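Local coordinates for putative molybdenum carrier protein (Syntrophus aciditrophicus SB, PDB 3IMK), which is of unproven function but, as a circularly permuted YpsA-like member of the SLOG superfamily, may bind and carry molybdenum, at residues A[76-81]-A[104-109]; A[17-22]-A[143-148]; A[114-119]-A[150-155]; A[7-12]-A[128-133]. One frame throughout, in Å; residues are numbered along the deposited sequence.

Contact 1 of 4, residues A[76-81]-A[104-109]; sequences GTLIIS and LHIDLD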
loop_
_atom_site.group_PDB
_atom_site.type_symbol
_atom_site.label_atom_id
_atom_site.label_comp_id
_atom_site.label_asym_id
_atom_site.label_seq_id
_atom_site.Cartn_x
_atom_site.Cartn_y
_atom_site.Cartn_z
ATOM N N GLY A 76 7.325 0.537 6.786
ATOM C CA GLY A 76 6.766 -0.783 6.689
ATOM C C GLY A 76 5.858 -0.844 5.501
ATOM O O GLY A 76 5.430 0.173 4.993
ATOM N N THR A 77 5.474 -2.062 5.108
ATOM C CA THR A 77 4.616 -2.335 3.958
ATOM C C THR A 77 3.424 -3.212 4.351
ATOM O O THR A 77 3.580 -4.309 4.915
ATOM C CB THR A 77 5.439 -3.006 2.820
ATOM O OG1 THR A 77 6.451 -2.107 2.329
ATOM C CG2 THR A 77 4.557 -3.393 1.650
ATOM N N LEU A 78 2.249 -2.688 4.037
ATOM C CA LEU A 78 0.984 -3.374 4.210
ATOM C C LEU A 78 0.593 -3.894 2.821
ATOM O O LEU A 78 0.500 -3.081 1.897
ATOM C CB LEU A 78 -0.086 -2.417 4.723
ATOM C CG LEU A 78 -1.540 -2.909 4.729
ATOM C CD1 LEU A 78 -1.705 -4.147 5.648
ATOM C CD2 LEU A 78 -2.459 -1.786 5.215
ATOM N N ILE A 79 0.357 -5.204 2.667
ATOM C CA ILE A 79 -0.028 -5.817 1.381
ATOM C C ILE A 79 -1.467 -6.337 1.554
ATOM O O ILE A 79 -1.732 -7.100 2.462
ATOM C CB ILE A 79 0.904 -6.975 0.927
ATOM C CG1 ILE A 79 2.382 -6.533 1.015
ATOM C CG2 ILE A 79 0.523 -7.367 -0.501
ATOM C CD1 ILE A 79 3.417 -7.620 0.714
ATOM N N ILE A 80 -2.377 -5.900 0.701
ATOM C CA ILE A 80 -3.780 -6.276 0.776
ATOM C C ILE A 80 -4.145 -7.096 -0.475
ATOM O O ILE A 80 -3.899 -6.651 -1.583
ATOM C CB ILE A 80 -4.663 -5.011 0.878
ATOM C CG1 ILE A 80 -4.178 -4.087 1.998
ATOM C CG2 ILE A 80 -6.137 -5.441 1.078
ATOM C CD1 ILE A 80 -4.753 -2.644 1.944
ATOM N N SER A 81 -4.801 -8.250 -0.292
ATOM C CA SER A 81 -5.226 -9.099 -1.386
ATOM C C SER A 81 -6.483 -9.859 -1.026
ATOM O O SER A 81 -6.929 -9.855 0.130
ATOM C CB SER A 81 -4.148 -10.131 -1.717
ATOM O OG SER A 81 -4.060 -11.127 -0.733
ATOM N N LEU A 104 3.096 -6.717 6.693
ATOM C CA LEU A 104 1.885 -7.391 7.051
ATOM C C LEU A 104 1.090 -7.629 5.814
ATOM O O LEU A 104 0.739 -6.685 5.118
ATOM C CB LEU A 104 1.095 -6.533 8.060
ATOM C CG LEU A 104 -0.279 -7.059 8.495
ATOM C CD1 LEU A 104 -0.184 -8.445 9.135
ATOM C CD2 LEU A 104 -0.982 -6.073 9.446
ATOM N N HIS A 105 0.738 -8.873 5.546
ATOM C CA HIS A 105 -0.153 -9.238 4.472
ATOM C C HIS A 105 -1.535 -9.555 5.066
ATOM O O HIS A 105 -1.648 -10.480 5.859
ATOM C CB HIS A 105 0.355 -10.510 3.738
ATOM C CG HIS A 105 -0.638 -11.065 2.751
ATOM N ND1 HIS A 105 -0.721 -12.403 2.422
ATOM C CD2 HIS A 105 -1.578 -10.426 2.001
ATOM C CE1 HIS A 105 -1.699 -12.570 1.539
ATOM N NE2 HIS A 105 -2.217 -11.389 1.250
ATOM N N ILE A 106 -2.526 -8.772 4.646
ATOM C CA ILE A 106 -3.937 -8.997 4.944
ATOM C C ILE A 106 -4.569 -9.672 3.732
ATOM O O ILE A 106 -4.663 -9.080 2.661
ATOM C CB ILE A 106 -4.657 -7.692 5.283
ATOM C CG1 ILE A 106 -4.100 -7.096 6.569
ATOM C CG2 ILE A 106 -6.184 -7.886 5.384
ATOM C CD1 ILE A 106 -4.221 -8.000 7.859
ATOM N N ASP A 107 -5.069 -10.894 3.927
ATOM C CA ASP A 107 -5.795 -11.655 2.923
ATOM C C ASP A 107 -7.293 -11.534 3.302
ATOM O O ASP A 107 -7.765 -12.166 4.235
ATOM C CB ASP A 107 -5.321 -13.110 2.897
ATOM C CG ASP A 107 -6.049 -13.951 1.876
ATOM O OD1 ASP A 107 -7.085 -13.512 1.308
ATOM O OD2 ASP A 107 -5.577 -15.068 1.580
ATOM N N LEU A 108 -8.009 -10.699 2.556
ATOM C CA LEU A 108 -9.402 -10.396 2.841
ATOM C C LEU A 108 -10.336 -11.503 2.408
ATOM O O LEU A 108 -11.545 -11.350 2.583
ATOM C CB LEU A 108 -9.785 -9.033 2.240
ATOM C CG LEU A 108 -9.172 -7.832 2.926
ATOM C CD1 LEU A 108 -9.551 -6.543 2.198
ATOM C CD2 LEU A 108 -9.527 -7.722 4.397
ATOM N N ASP A 109 -9.799 -12.632 1.932
ATOM C CA ASP A 109 -10.598 -13.873 1.891
ATOM C C ASP A 109 -10.537 -14.677 3.198
ATOM O O ASP A 109 -11.327 -15.617 3.378
ATOM C CB ASP A 109 -10.182 -14.798 0.742
ATOM C CG ASP A 109 -10.637 -14.319 -0.618
ATOM O OD1 ASP A 109 -11.437 -13.354 -0.742
ATOM O OD2 ASP A 109 -10.187 -14.926 -1.631
#
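Strand 76-81 and strand 104-107 close a beta-alpha-beta crossover unit whose linking helix is 87-98, and they pair in parallel at one border of the Rossmann-like sheet. Each of Thr77 O, Ile79 N, Ile79 O, Ser81 N and Ser81 O holds a backbone hydrogen bond to the neighbouring strand or to Leu108 just beyond it. The bond from Ile79 N to Leu104 O, 2.9 Å long, is nearly straight. One side of the pair is apolar. Leu78 CD1 lies across Ile106 CG1 at 3.9 Å, and Ile80 CG2 meets Leu108 CD1 at 3.8 Å; helices 113-126 and 145-157 cover these groups. The other side carries Ile79, Ser81, His105 and Asp107. His105 has CG anti to its own backbone N (chi1 171°), which lays the imidazole alongside strand 76-81, with CD2 turned edge-on to Ile79 O at 3.4 Å. NE2 of His105 then donates to Ser81 OG at 2.7 Å, the hydroxyl lying only 6° out of the ring plane. Ser81 OG in turn hydrogen-bonds to Gly83 O, so the hydroxyl accepts from the ring and donates to the turn after the strand. Asp107 OD1 receives Gly83 N from that same turn and also closes an Asx turn, taking Asp109 N at 2.9 Å on its anti side, 33° out of the carboxylate plane.

Contact 2 of 4, residues A[17-22]-A[143-148]; sequences TGADRA and PEIYQA
Tyr146, in the first turn of helix 145-157, leans its ring on the first turn of helix 19-29, mainly on Ala22. CB of Tyr146 starts 4.1 Å from Gly18 O, the carbonyl that accepts the first-turn hydrogen bond of Ala22 N. With the CB-CG bond trans to the backbone N (chi1 175°), the ring swings over to the other helix. CD2 comes to 3.7 Å from Ala22 CB, and that methyl lies over one ring face in a CH-pi contact, 27° off the ring normal. Farther along, CE2 reaches Ala22 CA at 3.5 Å and also borders the carbonyl carbon of Arg21. The hydroxyl at the tip continues past Ala22 to hydrogen-bond with Asp25 OD2, one turn on in helix 19-29. Ile145 supplies the second foothold, its CG2 pressed against Gly18 CA at 3.6 Å; Gly18, the N-cap residue, adopts a positive phi of 86°. Its backbone N binds a sulfonate oxygen of a buffer molecule, consistent with a pocket for an anion at this helix start. Helices 19-29 and 145-157 thus pack side by side on one face of the parallel sheet, following strands 10-12 and 131-135 respectively, while Ile145 also rests on Ile80 of strand 76-81.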
loop_
_atom_site.group_PDB
_atom_site.type_symbol
_atom_site.label_atom_id
_atom_site.label_comp_id
_atom_site.label_asym_id
_atom_site.label_seq_id
_atom_site.Cartn_x
_atom_site.Cartn_y
_atom_site.Cartn_z
ATOM N N THR A 17 -3.266 0.795 -10.542
ATOM C CA THR A 17 -4.682 0.649 -10.219
ATOM C C THR A 17 -4.818 -0.391 -9.099
ATOM O O THR A 17 -3.898 -1.132 -8.748
ATOM C CB THR A 17 -5.463 0.110 -11.446
ATOM O OG1 THR A 17 -4.919 -1.164 -11.751
ATOM C CG2 THR A 17 -5.306 1.063 -12.661
ATOM N N GLY A 18 -6.009 -0.446 -8.500
ATOM C CA GLY A 18 -6.245 -1.396 -7.437
ATOM C C GLY A 18 -5.842 -0.924 -6.060
ATOM O O GLY A 18 -6.140 0.184 -5.687
ATOM N N ALA A 19 -5.083 -1.737 -5.338
ATOM C CA ALA A 19 -4.672 -1.379 -3.990
ATOM C C ALA A 19 -3.866 -0.074 -3.931
ATOM O O ALA A 19 -4.119 0.779 -3.067
ATOM C CB ALA A 19 -3.821 -2.536 -3.353
ATOM N N ASP A 20 -2.878 0.078 -4.825
ATOM C CA ASP A 20 -2.028 1.285 -4.768
ATOM C C ASP A 20 -2.901 2.560 -4.878
ATOM O O ASP A 20 -2.626 3.596 -4.226
ATOM C CB ASP A 20 -1.036 1.329 -5.932
ATOM C CG ASP A 20 0.176 0.434 -5.813
ATOM O OD1 ASP A 20 0.351 -0.294 -4.831
ATOM O OD2 ASP A 20 0.972 0.512 -6.794
ATOM N N ARG A 21 -3.831 2.552 -5.826
ATOM C CA ARG A 21 -4.634 3.736 -6.141
ATOM C C ARG A 21 -5.604 4.052 -5.003
ATOM O O ARG A 21 -5.759 5.230 -4.586
ATOM C CB ARG A 21 -5.343 3.556 -7.481
ATOM C CG ARG A 21 -5.811 4.895 -8.098
ATOM C CD ARG A 21 -4.623 5.758 -8.625
ATOM N NE ARG A 21 -3.819 5.121 -9.672
ATOM C CZ ARG A 21 -4.135 5.091 -10.960
ATOM N NH1 ARG A 21 -5.236 5.678 -11.396
ATOM N NH2 ARG A 21 -3.344 4.472 -11.832
ATOM N N ALA A 22 -6.190 2.999 -4.407
ATOM C CA ALA A 22 -7.012 3.191 -3.239
ATOM C C ALA A 22 -6.221 3.809 -2.096
ATOM O O ALA A 22 -6.739 4.667 -1.344
ATOM C CB ALA A 22 -7.675 1.862 -2.775
ATOM N N PRO A 143 -11.079 -7.130 -9.381
ATOM C CA PRO A 143 -12.027 -6.038 -9.494
ATOM C C PRO A 143 -12.561 -5.515 -8.159
ATOM O O PRO A 143 -13.106 -4.433 -8.150
ATOM C CB PRO A 143 -13.181 -6.630 -10.322
ATOM C CG PRO A 143 -12.582 -7.796 -11.003
ATOM C CD PRO A 143 -11.581 -8.353 -10.028
ATOM N N GLU A 144 -12.375 -6.251 -7.064
ATOM C CA GLU A 144 -12.860 -5.856 -5.748
ATOM C C GLU A 144 -11.757 -5.231 -4.897
ATOM O O GLU A 144 -12.055 -4.751 -3.785
ATOM C CB GLU A 144 -13.447 -7.065 -4.971
ATOM C CG GLU A 144 -14.704 -7.673 -5.608
ATOM C CD GLU A 144 -15.295 -8.871 -4.840
ATOM O OE1 GLU A 144 -14.552 -9.523 -4.060
ATOM O OE2 GLU A 144 -16.489 -9.166 -5.036
ATOM N N ILE A 145 -10.501 -5.237 -5.344
ATOM C CA ILE A 145 -9.432 -4.800 -4.443
ATOM C C ILE A 145 -9.410 -3.297 -4.135
ATOM O O ILE A 145 -9.087 -2.915 -3.029
ATOM C CB ILE A 145 -8.045 -5.315 -4.899
ATOM C CG1 ILE A 145 -7.053 -5.253 -3.737
ATOM C CG2 ILE A 145 -7.527 -4.520 -6.110
ATOM C CD1 ILE A 145 -7.388 -6.094 -2.579
ATOM N N TYR A 146 -9.808 -2.459 -5.094
ATOM C CA TYR A 146 -9.808 -1.007 -4.853
ATOM C C TYR A 146 -10.759 -0.681 -3.700
ATOM O O TYR A 146 -10.386 -0.052 -2.722
ATOM C CB TYR A 146 -10.218 -0.250 -6.133
ATOM C CG TYR A 146 -10.358 1.238 -5.887
ATOM C CD1 TYR A 146 -11.545 1.787 -5.440
ATOM C CD2 TYR A 146 -9.274 2.090 -6.091
ATOM C CE1 TYR A 146 -11.651 3.136 -5.165
ATOM C CE2 TYR A 146 -9.358 3.422 -5.813
ATOM C CZ TYR A 146 -10.573 3.953 -5.380
ATOM O OH TYR A 146 -10.678 5.304 -5.100
ATOM N N GLN A 147 -12.005 -1.131 -3.822
ATOM C CA GLN A 147 -12.987 -0.759 -2.793
ATOM C C GLN A 147 -12.717 -1.472 -1.457
ATOM O O GLN A 147 -12.990 -0.920 -0.395
ATOM C CB GLN A 147 -14.428 -1.029 -3.233
ATOM C CG GLN A 147 -15.478 -0.354 -2.333
ATOM C CD GLN A 147 -15.308 1.165 -2.265
ATOM O OE1 GLN A 147 -15.172 1.815 -3.313
ATOM N NE2 GLN A 147 -15.272 1.734 -1.055
ATOM N N ALA A 148 -12.229 -2.701 -1.526
ATOM C CA ALA A 148 -11.901 -3.404 -0.306
ATOM C C ALA A 148 -10.808 -2.660 0.471
ATOM O O ALA A 148 -10.849 -2.569 1.723
ATOM C CB ALA A 148 -11.437 -4.818 -0.633
#

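Contact 3 of 4, residues A[114-119]-A[150-155]; sequences EDAATL and MDLLEV
Leu152 CD1 lies over one face of the flat peptide group joining Ala116 to Ala117, almost straight off the plane at the nitrogen and 3.8 Å from Ala117 N. This peptide is the planar element of the contact; no aromatic ring is involved, and the rest is aliphatic contact, mostly between methyl groups. The same Leu152 CD1 touches Ala116 CB at 3.7 Å, so one branch of the leucine is set between the side chain and the backbone of helix 114-119. Leu152 reaches that place because its first torsion turns CG to the far side of CB from the backbone N (chi1 176°), carrying the branch out from helix 150-155 toward its partner. One turn later the methyl of Ala117 points at the flank of Val155, whose CG1 lies 3.5 Å from Ala117 CB, closer than usual carbon-carbon contact. The same CG1 of Val155 also passes Glu114 CA at 4.2 Å, lying beside the backbone of the preceding turn. Small residues on one side and branched ones on the other let the two backbones come near, and the segment axes approach to 8.7 Å at a crossing angle of -57°. The arrangement is buried toward Leu152 and the alanines, whereas Val155 and Glu114 border the solvent. Behind the contact, Leu152 continues onto Ile120 and Ile80, and Ala116 onto Ile106, which ties both helices to the sheet below. Two neighbouring helices covering one face of a parallel sheet are characteristic of the layered alpha/beta architecture of Rossmann-like folds; here alanines make up one side of the junction.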
loop_
_atom_site.group_PDB
_atom_site.type_symbol
_atom_site.label_atom_id
_atom_site.label_comp_id
_atom_site.label_asym_id
_atom_site.label_seq_id
_atom_site.Cartn_x
_atom_site.Cartn_y
_atom_site.Cartn_z
ATOM N N GLU A 114 -13.028 -5.668 9.516
ATOM C CA GLU A 114 -12.979 -5.140 10.875
ATOM C C GLU A 114 -11.847 -5.755 11.665
ATOM O O GLU A 114 -11.149 -5.065 12.392
ATOM C CB GLU A 114 -14.298 -5.395 11.596
ATOM C CG GLU A 114 -15.493 -4.689 10.966
ATOM C CD GLU A 114 -16.200 -5.508 9.875
ATOM O OE1 GLU A 114 -15.707 -6.557 9.448
ATOM O OE2 GLU A 114 -17.320 -5.088 9.441
ATOM N N ASP A 115 -11.683 -7.043 11.578
ATOM C CA ASP A 115 -10.626 -7.745 12.354
ATOM C C ASP A 115 -9.231 -7.408 11.786
ATOM O O ASP A 115 -8.245 -7.247 12.522
ATOM C CB ASP A 115 -10.927 -9.243 12.378
ATOM C CG ASP A 115 -12.292 -9.568 13.067
ATOM O OD1 ASP A 115 -12.709 -8.802 13.913
ATOM O OD2 ASP A 115 -12.819 -10.622 12.816
ATOM N N ALA A 116 -9.153 -7.304 10.465
ATOM C CA ALA A 116 -7.918 -6.881 9.835
ATOM C C ALA A 116 -7.464 -5.513 10.338
ATOM O O ALA A 116 -6.274 -5.277 10.526
ATOM C CB ALA A 116 -8.045 -6.854 8.286
ATOM N N ALA A 117 -8.409 -4.582 10.468
ATOM C CA ALA A 117 -8.071 -3.231 10.954
ATOM C C ALA A 117 -7.406 -3.313 12.329
ATOM O O ALA A 117 -6.434 -2.594 12.596
ATOM C CB ALA A 117 -9.323 -2.345 11.003
ATOM N N THR A 118 -7.920 -4.196 13.185
ATOM C CA THR A 118 -7.299 -4.427 14.515
ATOM C C THR A 118 -5.860 -4.905 14.379
ATOM O O THR A 118 -4.930 -4.404 15.053
ATOM C CB THR A 118 -8.108 -5.381 15.321
ATOM O OG1 THR A 118 -9.377 -4.765 15.562
ATOM C CG2 THR A 118 -7.436 -5.755 16.692
ATOM N N LEU A 119 -5.644 -5.884 13.506
ATOM C CA LEU A 119 -4.287 -6.358 13.249
ATOM C C LEU A 119 -3.344 -5.265 12.742
ATOM O O LEU A 119 -2.166 -5.219 13.122
ATOM C CB LEU A 119 -4.261 -7.555 12.282
ATOM C CG LEU A 119 -4.338 -8.964 12.865
ATOM C CD1 LEU A 119 -5.268 -9.169 14.028
ATOM C CD2 LEU A 119 -4.561 -10.007 11.762
HETATM N N MSE A 150 -10.144 0.636 0.215
HETATM C CA MSE A 150 -10.787 1.833 0.790
HETATM C C MSE A 150 -11.515 1.502 2.089
HETATM O O MSE A 150 -11.393 2.229 3.072
HETATM C CB MSE A 150 -11.741 2.510 -0.214
HETATM C CG MSE A 150 -11.080 3.019 -1.494
HETATM SE SE MSE A 150 -10.005 4.566 -1.173
HETATM C CE MSE A 150 -11.317 5.958 -0.768
ATOM N N ASP A 151 -12.303 0.430 2.059
ATOM C CA ASP A 151 -13.167 0.078 3.179
ATOM C C ASP A 151 -12.295 -0.323 4.376
ATOM O O ASP A 151 -12.583 0.059 5.503
ATOM C CB ASP A 151 -14.103 -1.081 2.797
ATOM C CG ASP A 151 -15.160 -0.720 1.788
ATOM O OD1 ASP A 151 -15.375 0.479 1.539
ATOM O OD2 ASP A 151 -15.799 -1.681 1.234
ATOM N N LEU A 152 -11.223 -1.070 4.121
ATOM C CA LEU A 152 -10.304 -1.473 5.180
ATOM C C LEU A 152 -9.637 -0.251 5.839
ATOM O O LEU A 152 -9.535 -0.143 7.071
ATOM C CB LEU A 152 -9.239 -2.443 4.611
ATOM C CG LEU A 152 -8.131 -2.892 5.573
ATOM C CD1 LEU A 152 -8.727 -3.548 6.820
ATOM C CD2 LEU A 152 -7.230 -3.866 4.824
ATOM N N LEU A 153 -9.100 0.638 5.009
ATOM C CA LEU A 153 -8.429 1.822 5.542
ATOM C C LEU A 153 -9.392 2.713 6.325
ATOM O O LEU A 153 -9.001 3.334 7.337
ATOM C CB LEU A 153 -7.701 2.574 4.415
ATOM C CG LEU A 153 -6.524 1.820 3.787
ATOM C CD1 LEU A 153 -5.960 2.610 2.576
ATOM C CD2 LEU A 153 -5.443 1.480 4.786
ATOM N N GLU A 154 -10.638 2.777 5.873
ATOM C CA GLU A 154 -11.635 3.531 6.622
ATOM C C GLU A 154 -11.817 3.000 8.039
ATOM O O GLU A 154 -11.946 3.772 8.984
ATOM C CB GLU A 154 -12.947 3.601 5.877
ATOM C CG GLU A 154 -12.860 4.529 4.642
ATOM C CD GLU A 154 -12.930 6.072 4.958
ATOM O OE1 GLU A 154 -13.390 6.470 6.065
ATOM O OE2 GLU A 154 -12.569 6.860 4.034
ATOM N N VAL A 155 -11.852 1.687 8.194
ATOM C CA VAL A 155 -12.003 1.124 9.557
ATOM C C VAL A 155 -10.736 1.338 10.359
ATOM O O VAL A 155 -10.794 1.695 11.541
ATOM C CB VAL A 155 -12.404 -0.394 9.531
ATOM C CG1 VAL A 155 -12.501 -0.954 10.964
ATOM C CG2 VAL A 155 -13.713 -0.609 8.729
#

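Contact 4 of 4, residues A[7-12]-A[128-133]; sequences AITKII and HIQVLN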
loop_
_atom_site.group_PDB
_atom_site.type_symbol
_atom_site.label_atom_id
_atom_site.label_comp_id
_atom_site.label_asym_id
_atom_site.label_seq_id
_atom_site.Cartn_x
_atom_site.Cartn_y
_atom_site.Cartn_z
ATOM N N ALA A 7 0.446 6.577 14.332
ATOM C CA ALA A 7 0.829 7.903 13.901
ATOM C C ALA A 7 1.225 7.870 12.433
ATOM O O ALA A 7 2.397 7.921 12.085
ATOM C CB ALA A 7 1.979 8.469 14.772
ATOM N N ILE A 8 0.228 7.769 11.549
ATOM C CA ILE A 8 0.507 7.677 10.132
ATOM C C ILE A 8 0.712 9.081 9.565
ATOM O O ILE A 8 -0.257 9.847 9.390
ATOM C CB ILE A 8 -0.601 6.914 9.373
ATOM C CG1 ILE A 8 -0.827 5.535 9.975
ATOM C CG2 ILE A 8 -0.284 6.760 7.867
ATOM C CD1 ILE A 8 0.383 4.629 10.041
ATOM N N THR A 9 1.973 9.430 9.326
ATOM C CA THR A 9 2.339 10.736 8.818
ATOM C C THR A 9 2.385 10.783 7.317
ATOM O O THR A 9 2.399 11.853 6.721
ATOM C CB THR A 9 3.702 11.158 9.375
ATOM O OG1 THR A 9 4.664 10.176 8.919
ATOM C CG2 THR A 9 3.656 11.256 10.924
ATOM N N LYS A 10 2.450 9.620 6.667
ATOM C CA LYS A 10 2.497 9.567 5.191
ATOM C C LYS A 10 2.107 8.169 4.705
ATOM O O LYS A 10 2.548 7.165 5.298
ATOM C CB LYS A 10 3.890 9.915 4.661
ATOM C CG LYS A 10 3.990 10.170 3.140
ATOM C CD LYS A 10 5.416 10.535 2.711
ATOM C CE LYS A 10 5.521 10.922 1.215
ATOM N NZ LYS A 10 6.818 11.583 0.703
ATOM N N ILE A 11 1.295 8.124 3.644
ATOM C CA ILE A 11 0.962 6.902 2.913
ATOM C C ILE A 11 1.636 6.976 1.580
ATOM O O ILE A 11 1.543 8.003 0.904
ATOM C CB ILE A 11 -0.550 6.717 2.761
ATOM C CG1 ILE A 11 -1.156 6.348 4.132
ATOM C CG2 ILE A 11 -0.879 5.614 1.704
ATOM C CD1 ILE A 11 -2.708 6.430 4.201
ATOM N N ILE A 12 2.330 5.907 1.180
ATOM C CA ILE A 12 2.861 5.846 -0.160
ATOM C C ILE A 12 2.397 4.603 -0.919
ATOM O O ILE A 12 2.032 3.607 -0.310
ATOM C CB ILE A 12 4.412 5.954 -0.196
ATOM C CG1 ILE A 12 5.133 4.703 0.310
ATOM C CG2 ILE A 12 4.904 7.190 0.602
ATOM C CD1 ILE A 12 6.682 4.726 0.016
ATOM N N HIS A 128 6.208 1.053 15.286
ATOM C CA HIS A 128 6.366 2.505 15.107
ATOM C C HIS A 128 6.361 2.936 13.643
ATOM O O HIS A 128 7.145 3.795 13.234
ATOM C CB HIS A 128 7.597 3.032 15.853
ATOM C CG HIS A 128 7.448 2.967 17.331
ATOM N ND1 HIS A 128 6.915 4.000 18.068
ATOM C CD2 HIS A 128 7.786 2.003 18.212
ATOM C CE1 HIS A 128 6.902 3.663 19.342
ATOM N NE2 HIS A 128 7.424 2.455 19.460
ATOM N N ILE A 129 5.448 2.353 12.864
ATOM C CA ILE A 129 5.353 2.634 11.445
ATOM C C ILE A 129 4.616 3.948 11.275
ATOM O O ILE A 129 3.462 4.068 11.680
ATOM C CB ILE A 129 4.620 1.506 10.730
ATOM C CG1 ILE A 129 5.530 0.270 10.723
ATOM C CG2 ILE A 129 4.263 1.943 9.260
ATOM C CD1 ILE A 129 4.793 -1.028 10.492
ATOM N N GLN A 130 5.293 4.939 10.674
ATOM C CA GLN A 130 4.665 6.229 10.386
ATOM C C GLN A 130 4.503 6.523 8.900
ATOM O O GLN A 130 3.505 7.107 8.485
ATOM C CB GLN A 130 5.474 7.329 11.076
ATOM C CG GLN A 130 5.510 7.258 12.623
ATOM C CD GLN A 130 6.128 8.498 13.297
ATOM O OE1 GLN A 130 6.620 9.406 12.648
ATOM N NE2 GLN A 130 6.115 8.494 14.598
ATOM N N VAL A 131 5.504 6.151 8.095
ATOM C CA VAL A 131 5.447 6.202 6.646
ATOM C C VAL A 131 5.102 4.791 6.189
ATOM O O VAL A 131 5.926 3.843 6.365
ATOM C CB VAL A 131 6.760 6.667 6.027
ATOM C CG1 VAL A 131 6.647 6.666 4.494
ATOM C CG2 VAL A 131 7.169 8.097 6.551
ATOM N N LEU A 132 3.860 4.635 5.733
ATOM C CA LEU A 132 3.304 3.348 5.402
ATOM C C LEU A 132 3.161 3.142 3.918
ATOM O O LEU A 132 2.424 3.892 3.269
ATOM C CB LEU A 132 1.937 3.215 6.062
ATOM C CG LEU A 132 1.141 1.935 5.782
ATOM C CD1 LEU A 132 1.873 0.696 6.291
ATOM C CD2 LEU A 132 -0.260 2.029 6.453
ATOM N N ASN A 133 3.865 2.148 3.362
ATOM C CA ASN A 133 3.705 1.717 1.963
ATOM C C ASN A 133 2.558 0.724 1.897
ATOM O O ASN A 133 2.486 -0.176 2.722
ATOM C CB ASN A 133 4.984 1.056 1.508
ATOM C CG ASN A 133 4.938 0.527 0.070
ATOM O OD1 ASN A 133 4.385 1.192 -0.812
ATOM N ND2 ASN A 133 5.580 -0.607 -0.181
HETATM O O HOH W 1 2.243 4.389 14.059
HETATM O O HOH W 2 7.151 10.191 9.947
#
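Strands 10-12 and 131-133 run parallel, their short axes approaching to 4.7 Å at 20°, with Lys10, Ile11 and Ile12 facing Val131, Leu132 and Asn133. Lys10 O takes Leu132 N, and Leu132 O takes Ile12 N, both at 2.9 Å. Before the regular pairing begins, Gln130 O is shared: Thr9 N, at 2.9 Å, and the more distant Lys10 N approach it from the same face of its carbonyl plane. These are neighbouring central strands of the Rossmann-like parallel sheet, the first and the last in the chain, so the pairing brings the two ends of the fold together. Gln130 lays its aliphatic stem against the entering chain, with CG 3.2 Å from Ala7 O. Its OE1 receives a water that is also hydrogen-bonded to Thr9 OG1, 2.7 Å from that water. A second water accepts from Ala7 N and donates to Ile129 O, bridging the segments ahead of the regular strand pairing. On the face that carries Leu132, Ile8 CD1 lies loosely by Leu132 CD2, at 4.5 Å, with Trp123 also against Leu132. Across the sheet, Ile12 has CG1 between its backbone N and carbonyl carbon (chi1 72°), which sends it to 3.7 Å from Asn133 CA, and the two side chains cross at about a right angle. The amide ND2 of Asn133 turns on to Thr77 OG1 in the next strand.

How the contacts relate
Contacts 1 and 4 lie in the same parallel sheet, their centres about 15 Å apart, and are joined where strand 131-135 pairs with strand 76-81 through Leu78 N to Asn133 O and Gly76 O to Asn133 N. Contacts 2 and 3 share helix 145-157, which packs against helix 19-29 in one and helix 113-126 in the other, about 14 Å between centres. This helix layer covers one face of the sheet and touches contact 1. Along the chain contact 1 is nested inside the loops closed by contacts 2 and 4, whereas contacts 2, 3 and 4 interlock, so strand 131-135 and helix 145-157, late in the chain, pack against both its start and its middle within one compact domain.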